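Cytochrome C2 (Rhodobacter capsulatus, PDB 1VYD) carries electrons through its covalently attached heme c, donating them to the oxidized bacteriochlorophyll in bacterial photophosphorylation. Local coordinates at residues C16-A21 and G30-P35. The protein carries 1 engineered substitution. Residues are numbered along the deposited sequence; the frame is centred on the assembly and turned at random.
Sequences CHSIIA and GAKTGP. With HEM (protoporphyrin IX containing Fe), chain C.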
loop_
_atom_site.group_PDB
_atom_site.type_symbol
_atom_site.label_atom_id
_atom_site.label_comp_id
_atom_site.label_asym_id
_atom_site.label_seq_id
_atom_site.Cartn_x
_atom_site.Cartn_y
_atom_site.Cartn_z
ATOM N N CYS A 16 2.632 9.204 5.888
ATOM C CA CYS A 16 3.788 8.829 5.086
ATOM C C CYS A 16 3.534 8.774 3.585
ATOM O O CYS A 16 4.441 8.853 2.791
ATOM C CB CYS A 16 4.151 7.415 5.491
ATOM S SG CYS A 16 4.661 7.472 7.242
ATOM N N HIS A 17 2.253 8.614 3.209
ATOM C CA HIS A 17 1.832 8.506 1.847
ATOM C C HIS A 17 1.016 9.650 1.324
ATOM O O HIS A 17 0.107 10.120 2.003
ATOM C CB HIS A 17 0.934 7.269 1.737
ATOM C CG HIS A 17 1.633 5.956 1.900
ATOM N ND1 HIS A 17 2.481 5.401 0.961
ATOM C CD2 HIS A 17 1.582 5.076 2.956
ATOM C CE1 HIS A 17 2.808 4.175 1.347
ATOM N NE2 HIS A 17 2.269 3.958 2.522
ATOM N N SER A 18 1.054 9.877 0.036
ATOM C CA SER A 18 0.153 10.718 -0.728
ATOM C C SER A 18 -0.586 9.922 -1.781
ATOM O O SER A 18 -0.382 8.731 -2.058
ATOM C CB SER A 18 0.939 11.826 -1.456
ATOM O OG SER A 18 1.512 12.644 -0.438
ATOM N N ILE A 19 -1.546 10.621 -2.422
ATOM C CA ILE A 19 -2.314 10.009 -3.511
ATOM C C ILE A 19 -2.330 11.066 -4.641
ATOM O O ILE A 19 -2.953 12.128 -4.545
ATOM C CB ILE A 19 -3.719 9.537 -3.180
ATOM C CG1 ILE A 19 -3.716 8.543 -1.987
ATOM C CG2 ILE A 19 -4.293 8.831 -4.409
ATOM C CD1 ILE A 19 -5.047 7.909 -1.723
ATOM N N ILE A 20 -1.382 10.930 -5.565
ATOM C CA ILE A 20 -1.208 11.901 -6.643
ATOM C C ILE A 20 -1.461 11.321 -8.021
ATOM O O ILE A 20 -0.786 10.350 -8.381
ATOM C CB ILE A 20 0.186 12.568 -6.530
ATOM C CG1 ILE A 20 0.150 13.426 -5.237
ATOM C CG2 ILE A 20 0.382 13.616 -7.646
ATOM C CD1 ILE A 20 1.437 13.460 -4.485
ATOM N N ALA A 21 -2.403 11.899 -8.761
ATOM C CA ALA A 21 -2.683 11.426 -10.116
ATOM C C ALA A 21 -1.537 11.789 -11.044
ATOM O O ALA A 21 -0.765 12.687 -10.752
ATOM C CB ALA A 21 -3.980 11.933 -10.696
ATOM N N GLY A 30 -0.199 14.212 1.285
ATOM C CA GLY A 30 0.315 13.639 2.514
ATOM C C GLY A 30 1.845 13.869 2.527
ATOM O O GLY A 30 2.363 14.749 1.799
ATOM N N ALA A 31 2.514 12.872 3.118
ATOM C CA ALA A 31 3.989 12.976 3.145
ATOM C C ALA A 31 4.553 12.177 1.955
ATOM O O ALA A 31 3.842 11.556 1.159
ATOM C CB ALA A 31 4.558 12.469 4.458
ATOM N N LYS A 32 5.873 12.160 1.872
ATOM C CA LYS A 32 6.578 11.503 0.790
ATOM C C LYS A 32 7.559 10.506 1.341
ATOM O O LYS A 32 8.393 10.077 0.551
ATOM C CB LYS A 32 7.206 12.594 -0.120
ATOM C CG LYS A 32 6.051 13.178 -0.985
ATOM C CD LYS A 32 6.080 14.549 -1.451
ATOM C CE LYS A 32 4.892 15.048 -2.250
ATOM N NZ LYS A 32 3.603 15.002 -1.462
ATOM N N THR A 33 7.362 9.904 2.513
ATOM C CA THR A 33 8.393 8.922 2.910
ATOM C C THR A 33 7.928 7.489 2.617
ATOM O O THR A 33 8.777 6.613 2.609
ATOM C CB THR A 33 8.689 9.109 4.406
ATOM O OG1 THR A 33 7.374 8.924 4.931
ATOM C CG2 THR A 33 9.209 10.524 4.768
ATOM N N GLY A 34 6.668 7.320 2.192
ATOM C CA GLY A 34 6.227 6.102 1.529
ATOM C C GLY A 34 5.853 6.532 0.078
ATOM O O GLY A 34 5.624 7.702 -0.224
ATOM N N PRO A 35 5.715 5.564 -0.816
ATOM C CA PRO A 35 5.386 5.849 -2.181
ATOM C C PRO A 35 3.936 6.258 -2.412
ATOM O O PRO A 35 3.042 5.963 -1.570
ATOM C CB PRO A 35 5.537 4.481 -2.847
ATOM C CG PRO A 35 5.475 3.440 -1.780
ATOM C CD PRO A 35 5.910 4.121 -0.510
HETATM C CHA HEM C . 4.511 0.633 1.369
HETATM C CHB HEM C . -0.293 1.074 2.056
HETATM C CHC HEM C . 0.562 3.429 6.238
HETATM C CHD HEM C . 5.290 3.703 5.079
HETATM C C1A HEM C . 3.130 0.496 1.264
HETATM C C2A HEM C . 2.425 -0.233 0.231
HETATM C C3A HEM C . 1.136 -0.107 0.457
HETATM C C4A HEM C . 0.971 0.696 1.630
HETATM C CMA HEM C . -0.150 -0.606 -0.244
HETATM C CAA HEM C . 3.169 -0.996 -0.920
HETATM C CBA HEM C . 3.333 -0.064 -2.097
HETATM C CGA HEM C . 4.027 -0.571 -3.343
HETATM O O1A HEM C . 4.399 -1.778 -3.417
HETATM O O2A HEM C . 4.303 0.345 -4.154
HETATM C C1B HEM C . -0.409 1.760 3.249
HETATM C C2B HEM C . -1.684 2.020 3.873
HETATM C C3B HEM C . -1.413 2.626 5.036
HETATM C C4B HEM C . -0.005 2.825 5.150
HETATM C CMB HEM C . -3.073 1.661 3.241
HETATM C CAB HEM C . -2.387 3.028 6.172
HETATM C CBB HEM C . -3.269 2.078 6.662
HETATM C C1C HEM C . 1.926 3.701 6.255
HETATM C C2C HEM C . 2.575 4.512 7.277
HETATM C C3C HEM C . 3.857 4.563 6.977
HETATM C C4C HEM C . 4.076 3.819 5.748
HETATM C CMC HEM C . 1.771 5.166 8.416
HETATM C CAC HEM C . 5.039 5.169 7.762
HETATM C CBC HEM C . 5.087 5.231 9.133
HETATM C C1D HEM C . 5.466 2.925 3.948
HETATM C C2D HEM C . 6.751 2.570 3.407
HETATM C C3D HEM C . 6.534 1.725 2.382
HETATM C C4D HEM C . 5.115 1.474 2.295
HETATM C CMD HEM C . 8.070 3.155 3.939
HETATM C CAD HEM C . 7.540 0.996 1.495
HETATM C CBD HEM C . 7.726 -0.434 2.122
HETATM C CGD HEM C . 9.075 -1.072 1.945
HETATM O O1D HEM C . 9.235 -2.075 2.684
HETATM O O2D HEM C . 9.996 -0.527 1.258
HETATM N NA HEM C . 2.216 1.052 2.095
HETATM N NB HEM C . 0.587 2.295 4.007
HETATM N NC HEM C . 2.863 3.277 5.337
HETATM N ND HEM C . 4.470 2.220 3.279
HETATM FE FE HEM C . 2.545 2.200 3.688
HETATM O O HOH W 1 3.754 9.404 -0.950
#
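The imidazole of H17 reaches P35 with one nitrogen and the heme iron with the other, a worked example of a second-shell residue positioning a metal ligand. NE2 of H17 coordinates the iron at 2.1 Å, while ND1 of H17 donates to P35 O at 2.7 Å, lying in the carbonyl plane with the oxygen only 9° out of the ring plane. With both nitrogens engaged, the ring's rotation is fixed; M96 supplies the other axial ligand. Packing adds to this grip, for P35 CD sits 3.6 Å from H17 CE1 and also approaches the porphyrin.

Backbone bonds hold the neighbouring turn: G34 N donates to C16 O at 2.8 Å, backed by a weak bond from T33 N. Farther from the heme, S18 OG, placed beside its own backbone N (chi1 -64°), accepts from G30 N at 2.9 Å and donates to A31 O from above that carbonyl's plane. Replacing S18 by alanine removes the hydroxyl, which would probably leave G30 N without its acceptor and A31 O with only its water. That water links S18 N to A31 O and G34 O.

Chemically, the P35 carbonyl should strengthen imidazolate character in H17, probably stabilising ferric heme, as in other c-type cytochromes.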